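Local atomic coordinates of conserved uncharacterized archaeal protein (Methanococcus maripaludis S2, PDB entry 2QZG), a protein that is of unknown function, a small all-helical member of the archaeal UPF0147 family that assembles from two copies of the same chain. Residues C[17-22]-C[45-50]; C[63-68]-C[83-88]. All blocks are in the same frame, centred on the assembly; numbering follows the deposited sequence.

Contact 1: residues C[17-22]-C[45-50]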
loop_
_atom_site.group_PDB
_atom_site.type_symbol
_atom_site.label_atom_id
_atom_site.label_comp_id
_atom_site.label_asym_id
_atom_site.label_seq_id
_atom_site.Cartn_x
_atom_site.Cartn_y
_atom_site.Cartn_z
ATOM N N LYS C 17 7.357 -4.906 -9.716
ATOM C CA LYS C 17 8.325 -5.696 -8.954
ATOM C C LYS C 17 7.946 -5.746 -7.476
ATOM O O LYS C 17 7.913 -6.808 -6.858
ATOM C CB LYS C 17 9.721 -5.077 -9.115
ATOM C CG LYS C 17 10.868 -5.964 -8.663
ATOM C CD LYS C 17 12.064 -5.151 -8.141
ATOM C CE LYS C 17 13.088 -4.850 -9.224
ATOM N NZ LYS C 17 14.236 -5.817 -9.225
ATOM N N ASN C 18 7.668 -4.582 -6.909
ATOM C CA ASN C 18 7.344 -4.487 -5.500
ATOM C C ASN C 18 6.021 -5.158 -5.141
ATOM O O ASN C 18 5.928 -5.821 -4.115
ATOM C CB ASN C 18 7.419 -3.033 -5.041
ATOM C CG ASN C 18 8.828 -2.645 -4.601
ATOM O OD1 ASN C 18 9.310 -3.109 -3.557
ATOM N ND2 ASN C 18 9.494 -1.797 -5.386
ATOM N N ILE C 19 5.015 -4.998 -6.005
ATOM C CA ILE C 19 3.739 -5.705 -5.870
ATOM C C ILE C 19 3.904 -7.236 -5.971
ATOM O O ILE C 19 3.369 -7.965 -5.136
ATOM C CB ILE C 19 2.650 -5.185 -6.891
ATOM C CG1 ILE C 19 2.181 -3.772 -6.529
ATOM C CG2 ILE C 19 1.458 -6.169 -6.935
ATOM C CD1 ILE C 19 1.477 -2.997 -7.665
ATOM N N SER C 20 4.653 -7.722 -6.965
ATOM C CA SER C 20 4.909 -9.157 -7.136
ATOM C C SER C 20 5.598 -9.772 -5.909
ATOM O O SER C 20 5.257 -10.877 -5.465
ATOM C CB SER C 20 5.791 -9.418 -8.377
ATOM O OG SER C 20 5.273 -8.719 -9.510
ATOM N N SER C 21 6.594 -9.053 -5.398
ATOM C CA SER C 21 7.293 -9.422 -4.185
ATOM C C SER C 21 6.339 -9.521 -2.980
ATOM O O SER C 21 6.410 -10.470 -2.195
ATOM C CB SER C 21 8.394 -8.400 -3.924
ATOM O OG SER C 21 8.555 -8.180 -2.538
HETATM N N MSE C 22 5.445 -8.546 -2.834
HETATM C CA MSE C 22 4.481 -8.583 -1.737
HETATM C C MSE C 22 3.534 -9.768 -1.872
HETATM O O MSE C 22 3.232 -10.441 -0.889
HETATM C CB MSE C 22 3.706 -7.275 -1.639
HETATM C CG MSE C 22 4.419 -6.206 -0.887
HETATM SE SE MSE C 22 3.381 -4.549 -1.062
HETATM C CE MSE C 22 3.923 -4.111 -2.842
ATOM N N ASN C 45 0.650 -13.990 -11.258
ATOM C CA ASN C 45 0.795 -14.389 -12.652
ATOM C C ASN C 45 -0.067 -13.567 -13.608
ATOM O O ASN C 45 0.304 -13.382 -14.751
ATOM C CB ASN C 45 0.512 -15.887 -12.827
ATOM C CG ASN C 45 1.539 -16.753 -12.131
ATOM O OD1 ASN C 45 2.732 -16.486 -12.191
ATOM N ND2 ASN C 45 1.078 -17.800 -11.473
ATOM N N ALA C 46 -1.222 -13.105 -13.138
ATOM C CA ALA C 46 -2.075 -12.178 -13.905
ATOM C C ALA C 46 -1.323 -10.911 -14.333
ATOM O O ALA C 46 -1.546 -10.396 -15.428
ATOM C CB ALA C 46 -3.331 -11.811 -13.103
ATOM N N LEU C 47 -0.425 -10.431 -13.472
ATOM C CA LEU C 47 0.387 -9.227 -13.745
ATOM C C LEU C 47 1.383 -9.381 -14.871
ATOM O O LEU C 47 1.842 -8.386 -15.426
ATOM C CB LEU C 47 1.158 -8.784 -12.504
ATOM C CG LEU C 47 0.362 -8.203 -11.356
ATOM C CD1 LEU C 47 1.289 -7.903 -10.191
ATOM C CD2 LEU C 47 -0.367 -6.938 -11.817
ATOM N N HIS C 48 1.735 -10.623 -15.179
ATOM C CA HIS C 48 2.694 -10.927 -16.217
ATOM C C HIS C 48 2.017 -11.553 -17.435
ATOM O O HIS C 48 2.669 -12.167 -18.272
ATOM C CB HIS C 48 3.788 -11.840 -15.643
ATOM C CG HIS C 48 4.545 -11.211 -14.513
ATOM N ND1 HIS C 48 4.074 -11.194 -13.218
ATOM C CD2 HIS C 48 5.722 -10.538 -14.495
ATOM C CE1 HIS C 48 4.937 -10.555 -12.447
ATOM N NE2 HIS C 48 5.943 -10.143 -13.199
ATOM N N ASN C 49 0.702 -11.399 -17.533
ATOM C CA ASN C 49 -0.004 -11.849 -18.716
ATOM C C ASN C 49 0.187 -10.801 -19.798
ATOM O O ASN C 49 -0.607 -9.868 -19.903
ATOM C CB ASN C 49 -1.492 -12.108 -18.426
ATOM C CG ASN C 49 -2.228 -12.713 -19.621
ATOM O OD1 ASN C 49 -1.620 -13.021 -20.639
ATOM N ND2 ASN C 49 -3.541 -12.879 -19.495
ATOM N N GLU C 50 1.254 -10.960 -20.589
ATOM C CA GLU C 50 1.681 -9.951 -21.585
ATOM C C GLU C 50 0.753 -9.883 -22.804
ATOM O O GLU C 50 0.957 -9.103 -23.753
ATOM C CB GLU C 50 3.132 -10.189 -21.999
ATOM C CG GLU C 50 4.166 -9.816 -20.922
ATOM C CD GLU C 50 5.581 -9.711 -21.491
ATOM O OE1 GLU C 50 5.891 -10.450 -22.451
ATOM O OE2 GLU C 50 6.382 -8.888 -20.981
#

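Contact 2: residues C[63-68]-C[83-88]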
loop_
_atom_site.group_PDB
_atom_site.type_symbol
_atom_site.label_atom_id
_atom_site.label_comp_id
_atom_site.label_asym_id
_atom_site.label_seq_id
_atom_site.Cartn_x
_atom_site.Cartn_y
_atom_site.Cartn_z
ATOM N N GLN C 63 -8.999 -8.558 -9.055
ATOM C CA GLN C 63 -10.177 -9.422 -9.051
ATOM C C GLN C 63 -9.924 -10.712 -8.290
ATOM O O GLN C 63 -10.742 -11.101 -7.465
ATOM C CB GLN C 63 -10.631 -9.739 -10.477
ATOM C CG GLN C 63 -12.011 -10.342 -10.565
ATOM C CD GLN C 63 -13.092 -9.299 -10.772
ATOM O OE1 GLN C 63 -13.244 -8.757 -11.878
ATOM N NE2 GLN C 63 -13.876 -9.029 -9.725
ATOM N N TYR C 64 -8.800 -11.372 -8.567
ATOM C CA TYR C 64 -8.392 -12.566 -7.805
ATOM C C TYR C 64 -8.394 -12.317 -6.300
ATOM O O TYR C 64 -8.874 -13.131 -5.530
ATOM C CB TYR C 64 -7.001 -13.060 -8.226
ATOM C CG TYR C 64 -6.998 -13.928 -9.463
ATOM C CD1 TYR C 64 -7.604 -15.193 -9.459
ATOM C CD2 TYR C 64 -6.394 -13.491 -10.643
ATOM C CE1 TYR C 64 -7.603 -16.004 -10.612
ATOM C CE2 TYR C 64 -6.393 -14.294 -11.801
ATOM C CZ TYR C 64 -6.997 -15.544 -11.775
ATOM O OH TYR C 64 -6.994 -16.331 -12.915
ATOM N N LEU C 65 -7.857 -11.171 -5.900
ATOM C CA LEU C 65 -7.717 -10.826 -4.491
ATOM C C LEU C 65 -9.041 -10.419 -3.868
ATOM O O LEU C 65 -9.328 -10.795 -2.726
ATOM C CB LEU C 65 -6.661 -9.722 -4.319
ATOM C CG LEU C 65 -5.240 -10.182 -4.668
ATOM C CD1 LEU C 65 -4.285 -8.992 -4.678
ATOM C CD2 LEU C 65 -4.742 -11.299 -3.721
ATOM N N ASP C 66 -9.856 -9.675 -4.618
ATOM C CA ASP C 66 -11.196 -9.274 -4.138
ATOM C C ASP C 66 -12.117 -10.475 -3.975
ATOM O O ASP C 66 -12.903 -10.524 -3.042
ATOM C CB ASP C 66 -11.855 -8.268 -5.083
ATOM C CG ASP C 66 -11.352 -6.856 -4.890
ATOM O OD1 ASP C 66 -10.494 -6.606 -4.009
ATOM O OD2 ASP C 66 -11.829 -5.970 -5.631
ATOM N N ASP C 67 -12.019 -11.436 -4.892
ATOM C CA ASP C 67 -12.817 -12.662 -4.820
ATOM C C ASP C 67 -12.476 -13.488 -3.582
ATOM O O ASP C 67 -13.347 -14.119 -2.993
ATOM C CB ASP C 67 -12.610 -13.529 -6.075
ATOM C CG ASP C 67 -13.252 -12.935 -7.331
ATOM O OD1 ASP C 67 -13.671 -11.738 -7.326
ATOM O OD2 ASP C 67 -13.320 -13.685 -8.335
ATOM N N ILE C 68 -11.202 -13.497 -3.208
ATOM C CA ILE C 68 -10.733 -14.313 -2.084
ATOM C C ILE C 68 -10.887 -13.578 -0.748
ATOM O O ILE C 68 -10.753 -14.174 0.317
ATOM C CB ILE C 68 -9.271 -14.811 -2.312
ATOM C CG1 ILE C 68 -9.047 -16.169 -1.645
ATOM C CG2 ILE C 68 -8.233 -13.767 -1.878
ATOM C CD1 ILE C 68 -9.541 -17.356 -2.462
ATOM N N TRP C 83 -4.869 -5.646 1.350
ATOM C CA TRP C 83 -5.315 -4.252 1.261
ATOM C C TRP C 83 -4.198 -3.352 0.688
ATOM O O TRP C 83 -4.430 -2.595 -0.249
ATOM C CB TRP C 83 -5.844 -3.739 2.606
ATOM C CG TRP C 83 -6.078 -2.230 2.635
ATOM C CD1 TRP C 83 -6.858 -1.506 1.778
ATOM C CD2 TRP C 83 -5.521 -1.292 3.558
ATOM N NE1 TRP C 83 -6.826 -0.167 2.118
ATOM C CE2 TRP C 83 -6.016 -0.015 3.212
ATOM C CE3 TRP C 83 -4.664 -1.408 4.659
ATOM C CZ2 TRP C 83 -5.669 1.140 3.917
ATOM C CZ3 TRP C 83 -4.335 -0.253 5.372
ATOM C CH2 TRP C 83 -4.842 0.995 5.001
ATOM N N GLY C 84 -2.970 -3.527 1.180
ATOM C CA GLY C 84 -1.825 -2.815 0.639
ATOM C C GLY C 84 -1.490 -3.108 -0.820
ATOM O O GLY C 84 -1.199 -2.175 -1.560
ATOM N N ILE C 85 -1.503 -4.387 -1.218
ATOM C CA ILE C 85 -1.294 -4.805 -2.599
ATOM C C ILE C 85 -2.416 -4.278 -3.515
ATOM O O ILE C 85 -2.139 -3.774 -4.599
ATOM C CB ILE C 85 -1.218 -6.364 -2.723
ATOM C CG1 ILE C 85 -0.020 -6.928 -1.946
ATOM C CG2 ILE C 85 -1.203 -6.791 -4.195
ATOM C CD1 ILE C 85 -0.148 -8.433 -1.590
ATOM N N VAL C 86 -3.677 -4.391 -3.091
ATOM C CA VAL C 86 -4.798 -3.877 -3.912
ATOM C C VAL C 86 -4.676 -2.366 -4.103
ATOM O O VAL C 86 -4.807 -1.866 -5.223
ATOM C CB VAL C 86 -6.176 -4.261 -3.318
ATOM C CG1 VAL C 86 -7.343 -3.457 -3.981
ATOM C CG2 VAL C 86 -6.398 -5.775 -3.473
ATOM N N SER C 87 -4.407 -1.652 -3.005
ATOM C CA SER C 87 -4.214 -0.196 -3.034
ATOM C C SER C 87 -3.160 0.206 -4.062
ATOM O O SER C 87 -3.345 1.138 -4.822
ATOM C CB SER C 87 -3.782 0.292 -1.657
ATOM O OG SER C 87 -4.797 -0.010 -0.732
ATOM N N GLU C 88 -2.036 -0.488 -4.031
ATOM C CA GLU C 88 -0.954 -0.243 -4.972
ATOM C C GLU C 88 -1.322 -0.616 -6.404
ATOM O O GLU C 88 -1.036 0.158 -7.319
ATOM C CB GLU C 88 0.292 -0.974 -4.532
ATOM C CG GLU C 88 0.889 -0.449 -3.230
ATOM C CD GLU C 88 1.982 -1.374 -2.723
ATOM O OE1 GLU C 88 2.379 -2.252 -3.495
ATOM O OE2 GLU C 88 2.454 -1.233 -1.577
#

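Contact 1: residues C[17-22]-C[45-50]
The imidazole of His-48 meets Ser-20 at its edge: OG of Ser-20 lies near the ring plane, 3.5 Å from CE1 of His-48 and 4.0 Å from its NE2. The approach is a packing contact; the hydrogen bonds of both residues go to their own helix. OG of Ser-20 bonds to the carbonyl of Leu-16 one turn earlier, and ND1 of His-48 bonds to the carbonyl of Lys-44, which ties the ring back to helix 34-46 and restrains its rotation. The setting is a four-helix arrangement without strands, in which helix 12-27 packs against the place where helix 34-46 gives way to loop. There a type I beta turn runs from Ala-46 to Asn-49, closed by the 3.2 Å hydrogen bond from Asn-49 N to Ala-46 O, and Asn-49 then forms the centre of an inverse gamma turn.

The contact has two layers. On its outer side is the exposed imidazole; on its inner side Leu-47, buried like Ile-19 and Ser-20, points toward helix 12-27. At Ile-19, CG2 stands anti to the backbone N while CG1 lies beside it (chi1 -70°), and CG2 is the branch that meets the leucine. The side chains of Ile-19 and Leu-47 cross at about a right angle. Leu-47 also packs on Ala-61 and Leu-89, and Ile-19 on Glu-88, so helices 54-68 and 76-90 also border the apolar layer; Trp-83 of the second subunit also packs on Ile-19. A single methyl, CD1 of Leu-47, serves both neighbours: it lies 3.7 Å from CG2 of Ile-19 and 4.1 Å from OG of Ser-20.

Contact 2: residues C[63-68]-C[83-88]
Ile-85 and Val-86, consecutive on helix 76-90, share one partner on helix 54-68, the buried side chain of Leu-65. Along segment 83-88, Trp-83 comes first. Its indole belongs to the subunit interface, with NE1 hydrogen-bonded to Thr-91 of the second subunit, while its carbonyl O takes two bonds from Ser-87. Gly-84 follows, its carbonyl accepting the helical bond from Glu-88 N. Ile-85 then opens the contact: its CG2 touches CD1 of Leu-65 at 3.8 Å, the two side chains crossing at about a right angle.

At Val-86 the partner is the same but the approach differs. With CG1 anti to the backbone N (chi1 167°), CG2 is set beside that nitrogen and becomes the branch that faces Leu-65, 4.0 Å from CD1 of Leu-65 and equally far from its CB. Here the side chains slide past each other in opposite directions. The same methyl lies 4.2 Å from OD1 of Asp-66, whose carboxylate end comes nearer to helix 76-90 at the exposed border of the contact.

Ser-87 bonds within its own helix: its OG donates to Trp-83 O at 2.7 Å, standing 38° above the carbonyl plane on the face away from Ser-87 N. Glu-88, next in order, packs on Trp-83 of the second subunit.

Helices 54-68 and 76-90 are consecutive in the chain and pack as an antiparallel helical hairpin, joined here through aliphatic side chains. The axes of segments 63-68 and 83-88 run roughly antiparallel, at 145°, and approach to 10.5 Å. Helix 12-27 adjoins the contact through Met-22 and Ile-26 on Ile-85, and helix 34-46 lies against helix 54-68 where Ile-68 packs on Ile-36 and Ala-39.

Contacts 1 and 2 join different pairs of the four helices, yet share one apolar interior. Contact 1 is the more buried, with three of its four touching residues inside; contact 2 is partly buried, and Asp-66 marks its exposed border. Their chemistry differs accordingly: contact 1 pairs an apolar layer with a hydroxyl and an imidazole near a helix end, whereas contact 2 is mainly aliphatic packing between two helical segments. Their centres lie about 12 Å apart, and they meet where Ile-19 CG2 comes within 3.9 Å of Ile-85 CG2. Both also reach the second subunit, contact 1 through residues on helix 12-27 and contact 2 through residues on helix 76-90.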